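Local coordinates for protein MstE (Scytonema sp. PCC 10023, PDB 6SBF) that probably cyclises linear isoprenoid substrates into merosterol-type polycyclic scaffolds, acting as a monodomain class II terpene cyclase, at residues 194-207 with 231-244. The protein carries 1 engineered substitution. Sequence-based numbering, arbitrary orientation.
Sequences HDYLRVTQTSQGNW and QAADQPSIEQAVAW
His194 and Arg198, one helical turn apart, converge on the carboxylate of Asp234. The imidazole lies between two acids: NE2 donates to Asp234 OD1 at 2.8 Å, on the syn lone pair and close to the ring plane, while ND1 donates a hydrogen bond to Asp195 OD1, consistent with a protonated ring. Arg198 reaches the same oxygen of Asp234 by folding back, its chain bent at chi2 and chi3; NH2 forms a salt bridge to Asp234 OD1 at 2.8 Å, nearly in line with the C-O bond, and the guanidinium stands steeply, 76°, against the carboxylate. An alanine in place of Arg198 would probably leave Asp234 OD1 with His194 as its one remaining strong donor here and the acid's charge less well balanced.

Gln201, extended beyond CG, uses one NE2 proton for Ser237 O (3.0 Å) and the other, almost straight (175°), for Gly205 O; one amide thus ties the loop to the helix and braces it internally. Ser237 O also accepts from Ala241 N, the two donors approaching opposite faces of its plane. Gln240 NE2 donates a hydrogen bond to Ser203 O (3.0 Å) from above the carbonyl plane, and two waters bind its OE1, one bridging to Thr202 O. Gly205 packs its CA 3.4 Å from Gln240 CD, where a CB would collide with Gln240 O. Beyond it, Asn206 CB sits 3.5 Å from the centroid of the Trp244 five-membered ring, a CH-pi contact over the face; with CG between backbone N and carbonyl carbon, the amide lies nearly parallel to the indole. Paired donors on Asp234 OD1 and Ser237 O probably fix the carboxylate and loop, pinning helix 187-200 to the 3-10 turn 232-234 and the following loop to helix 235-248.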
# COMPACT_ATOMS: atom_id res chain seq x y z
N HIS A 194 1.01 15.09 -10.56
CA HIS A 194 2.04 14.64 -11.51
C HIS A 194 3.42 15.32 -11.27
O HIS A 194 4.43 14.63 -11.26
CB HIS A 194 1.52 14.89 -12.94
CG HIS A 194 2.57 14.71 -13.98
ND1 HIS A 194 3.44 15.73 -14.31
CD2 HIS A 194 2.93 13.61 -14.70
CE1 HIS A 194 4.27 15.29 -15.24
NE2 HIS A 194 3.99 13.97 -15.49
N ASP A 195 3.45 16.63 -11.23
CA ASP A 195 4.74 17.34 -11.18
C ASP A 195 5.44 16.98 -9.89
O ASP A 195 6.67 16.79 -9.90
CB ASP A 195 4.54 18.83 -11.39
CG ASP A 195 4.13 19.23 -12.81
OD1 ASP A 195 3.98 18.35 -13.68
OD2 ASP A 195 3.99 20.43 -13.00
N TYR A 196 4.72 16.93 -8.77
CA TYR A 196 5.32 16.55 -7.46
C TYR A 196 5.91 15.15 -7.57
O TYR A 196 7.06 14.90 -7.14
CB TYR A 196 4.25 16.60 -6.37
CG TYR A 196 4.73 16.04 -5.07
CD1 TYR A 196 5.42 16.82 -4.15
CD2 TYR A 196 4.51 14.71 -4.78
CE1 TYR A 196 5.87 16.28 -2.95
CE2 TYR A 196 4.97 14.18 -3.58
CZ TYR A 196 5.68 14.95 -2.68
OH TYR A 196 6.12 14.38 -1.51
N LEU A 197 5.18 14.22 -8.16
CA LEU A 197 5.71 12.85 -8.33
C LEU A 197 6.95 12.89 -9.24
O LEU A 197 7.95 12.18 -8.94
CB LEU A 197 4.66 11.91 -8.84
CG LEU A 197 3.50 11.68 -7.85
CD1 LEU A 197 2.44 10.83 -8.45
CD2 LEU A 197 3.99 11.02 -6.57
N ARG A 198 6.96 13.65 -10.30
CA ARG A 198 8.16 13.66 -11.15
C ARG A 198 9.38 14.24 -10.39
O ARG A 198 10.50 13.66 -10.48
CB ARG A 198 7.92 14.43 -12.43
CG ARG A 198 7.06 13.68 -13.45
CD ARG A 198 7.76 12.46 -14.07
NE ARG A 198 9.03 12.82 -14.68
CZ ARG A 198 9.19 13.52 -15.76
NH1 ARG A 198 10.42 13.94 -16.02
NH2 ARG A 198 8.21 13.77 -16.58
N VAL A 199 9.22 15.32 -9.67
CA VAL A 199 10.41 16.01 -9.07
C VAL A 199 10.95 15.23 -7.90
O VAL A 199 12.13 15.43 -7.55
CB VAL A 199 10.09 17.45 -8.72
CG1 VAL A 199 9.68 18.24 -9.96
CG2 VAL A 199 9.20 17.59 -7.53
N THR A 200 10.18 14.34 -7.31
CA THR A 200 10.62 13.55 -6.13
C THR A 200 11.34 12.26 -6.47
O THR A 200 11.88 11.60 -5.57
CB THR A 200 9.48 13.30 -5.16
OG1 THR A 200 8.37 12.69 -5.84
CG2 THR A 200 9.03 14.56 -4.46
N GLN A 201 11.45 11.88 -7.73
CA GLN A 201 12.17 10.65 -8.09
C GLN A 201 13.64 10.88 -7.72
O GLN A 201 14.22 11.92 -8.04
CB GLN A 201 12.03 10.35 -9.61
CG GLN A 201 12.49 8.96 -10.00
CD GLN A 201 12.20 8.63 -11.45
OE1 GLN A 201 11.98 9.55 -12.24
NE2 GLN A 201 12.25 7.35 -11.77
N THR A 202 14.27 9.86 -7.18
CA THR A 202 15.71 9.96 -6.83
C THR A 202 16.57 9.76 -8.06
O THR A 202 16.10 9.22 -9.07
CB THR A 202 16.14 8.92 -5.78
OG1 THR A 202 16.26 7.60 -6.37
CG2 THR A 202 15.19 8.94 -4.60
N SER A 203 17.88 10.02 -7.90
CA SER A 203 18.80 9.84 -9.03
C SER A 203 18.93 8.35 -9.39
O SER A 203 19.36 8.07 -10.53
CB SER A 203 20.15 10.44 -8.66
OG SER A 203 20.65 9.71 -7.57
N GLN A 204 18.58 7.42 -8.49
CA GLN A 204 18.68 5.97 -8.75
C GLN A 204 17.40 5.42 -9.44
O GLN A 204 17.39 4.24 -9.83
CB GLN A 204 18.98 5.18 -7.48
CG GLN A 204 20.36 5.53 -6.93
CD GLN A 204 20.35 6.79 -6.13
OE1 GLN A 204 19.32 7.28 -5.66
NE2 GLN A 204 21.55 7.29 -5.86
N GLY A 205 16.37 6.25 -9.58
CA GLY A 205 15.14 5.82 -10.27
C GLY A 205 13.99 5.46 -9.38
O GLY A 205 12.86 5.28 -9.87
N ASN A 206 14.23 5.34 -8.09
CA ASN A 206 13.16 5.01 -7.14
C ASN A 206 12.56 6.27 -6.52
O ASN A 206 13.05 7.37 -6.67
CB ASN A 206 13.67 4.05 -6.07
CG ASN A 206 14.68 4.68 -5.11
OD1 ASN A 206 15.75 5.08 -5.57
ND2 ASN A 206 14.30 4.80 -3.84
N TRP A 207 11.52 6.04 -5.74
CA TRP A 207 10.96 7.02 -4.80
C TRP A 207 11.12 6.45 -3.40
O TRP A 207 11.29 5.23 -3.23
CB TRP A 207 9.48 7.30 -5.11
CG TRP A 207 9.26 8.16 -6.32
CD1 TRP A 207 8.98 9.49 -6.30
CD2 TRP A 207 9.23 7.76 -7.71
NE1 TRP A 207 8.82 9.96 -7.57
CE2 TRP A 207 8.95 8.92 -8.46
CE3 TRP A 207 9.40 6.55 -8.38
CZ2 TRP A 207 8.87 8.91 -9.85
CZ3 TRP A 207 9.29 6.52 -9.76
CH2 TRP A 207 9.04 7.69 -10.48
N GLN A 231 1.29 9.80 -20.51
CA GLN A 231 2.10 10.87 -21.16
C GLN A 231 3.46 10.28 -21.55
O GLN A 231 4.14 9.69 -20.67
CB GLN A 231 2.28 12.08 -20.23
CG GLN A 231 0.99 12.73 -19.78
CD GLN A 231 1.14 13.87 -18.79
OE1 GLN A 231 2.22 14.29 -18.36
NE2 GLN A 231 -0.00 14.34 -18.33
N ALA A 232 3.83 10.40 -22.81
CA ALA A 232 5.16 9.88 -23.23
C ALA A 232 6.32 10.51 -22.46
O ALA A 232 7.38 9.84 -22.30
CB ALA A 232 5.32 10.07 -24.72
N ALA A 233 6.15 11.75 -22.04
CA ALA A 233 7.21 12.46 -21.29
C ALA A 233 7.57 11.69 -20.02
O ALA A 233 8.65 11.92 -19.48
CB ALA A 233 6.80 13.88 -20.95
N ASP A 234 6.68 10.87 -19.50
CA ASP A 234 6.87 10.14 -18.23
C ASP A 234 7.51 8.77 -18.45
O ASP A 234 7.95 8.15 -17.49
CB ASP A 234 5.56 10.03 -17.48
CG ASP A 234 5.00 11.39 -17.11
OD1 ASP A 234 5.79 12.33 -16.82
OD2 ASP A 234 3.79 11.53 -17.03
N GLN A 235 7.61 8.29 -19.68
CA GLN A 235 8.06 6.91 -19.93
C GLN A 235 9.52 6.73 -19.51
O GLN A 235 9.82 5.67 -18.92
CB GLN A 235 7.82 6.47 -21.37
CG GLN A 235 7.91 4.95 -21.51
CD GLN A 235 6.80 4.25 -20.76
OE1 GLN A 235 5.69 4.75 -20.69
NE2 GLN A 235 7.14 3.09 -20.20
N PRO A 236 10.45 7.67 -19.76
CA PRO A 236 11.82 7.46 -19.27
C PRO A 236 11.89 7.24 -17.75
O PRO A 236 12.62 6.37 -17.29
CB PRO A 236 12.58 8.73 -19.73
CG PRO A 236 11.80 9.27 -20.89
CD PRO A 236 10.34 8.89 -20.58
N SER A 237 11.10 8.01 -17.02
CA SER A 237 11.05 7.89 -15.55
C SER A 237 10.54 6.52 -15.14
O SER A 237 11.08 5.91 -14.19
CB SER A 237 10.25 9.01 -14.93
OG SER A 237 10.90 10.26 -15.12
N ILE A 238 9.49 6.04 -15.83
CA ILE A 238 8.95 4.70 -15.55
C ILE A 238 10.03 3.65 -15.79
O ILE A 238 10.24 2.74 -14.98
CB ILE A 238 7.68 4.44 -16.36
CG1 ILE A 238 6.56 5.39 -15.98
CG2 ILE A 238 7.27 2.99 -16.25
CD1 ILE A 238 5.49 5.52 -17.01
N GLU A 239 10.73 3.78 -16.93
CA GLU A 239 11.74 2.76 -17.29
C GLU A 239 12.88 2.79 -16.26
O GLU A 239 13.45 1.76 -15.97
CB GLU A 239 12.24 2.97 -18.72
CG GLU A 239 11.18 2.76 -19.76
CD GLU A 239 10.52 1.41 -19.82
OE1 GLU A 239 11.10 0.39 -19.34
OE2 GLU A 239 9.41 1.35 -20.41
N GLN A 240 13.24 3.98 -15.79
CA GLN A 240 14.33 4.04 -14.76
C GLN A 240 13.86 3.34 -13.47
O GLN A 240 14.67 2.65 -12.83
CB GLN A 240 14.74 5.46 -14.43
CG GLN A 240 16.15 5.40 -13.83
CD GLN A 240 16.62 6.68 -13.18
OE1 GLN A 240 15.89 7.68 -13.10
NE2 GLN A 240 17.88 6.63 -12.73
N ALA A 241 12.60 3.52 -13.10
CA ALA A 241 12.06 2.84 -11.93
C ALA A 241 12.08 1.33 -12.13
O ALA A 241 12.39 0.55 -11.21
CB ALA A 241 10.70 3.39 -11.63
N VAL A 242 11.66 0.87 -13.32
CA VAL A 242 11.72 -0.58 -13.61
C VAL A 242 13.17 -1.10 -13.52
O VAL A 242 13.39 -2.17 -12.96
CB VAL A 242 11.09 -0.88 -14.99
CG1 VAL A 242 11.34 -2.31 -15.42
CG2 VAL A 242 9.60 -0.59 -14.99
N ALA A 243 14.13 -0.36 -14.06
CA ALA A 243 15.55 -0.76 -13.98
C ALA A 243 15.98 -0.84 -12.50
O ALA A 243 16.73 -1.77 -12.16
CB ALA A 243 16.41 0.21 -14.74
N TRP A 244 15.54 0.11 -11.68
CA TRP A 244 15.84 0.05 -10.23
C TRP A 244 15.23 -1.24 -9.64
O TRP A 244 15.87 -1.96 -8.88
CB TRP A 244 15.34 1.31 -9.53
CG TRP A 244 15.41 1.21 -8.02
CD1 TRP A 244 16.45 1.64 -7.24
CD2 TRP A 244 14.39 0.77 -7.12
NE1 TRP A 244 16.17 1.45 -5.93
CE2 TRP A 244 14.91 0.92 -5.82
CE3 TRP A 244 13.07 0.32 -7.29
CZ2 TRP A 244 14.17 0.69 -4.68
CZ3 TRP A 244 12.32 0.06 -6.16
CH2 TRP A 244 12.89 0.20 -4.89
O HOH W 1 14.23 9.02 -14.70
O HOH W 2 16.25 9.95 -11.72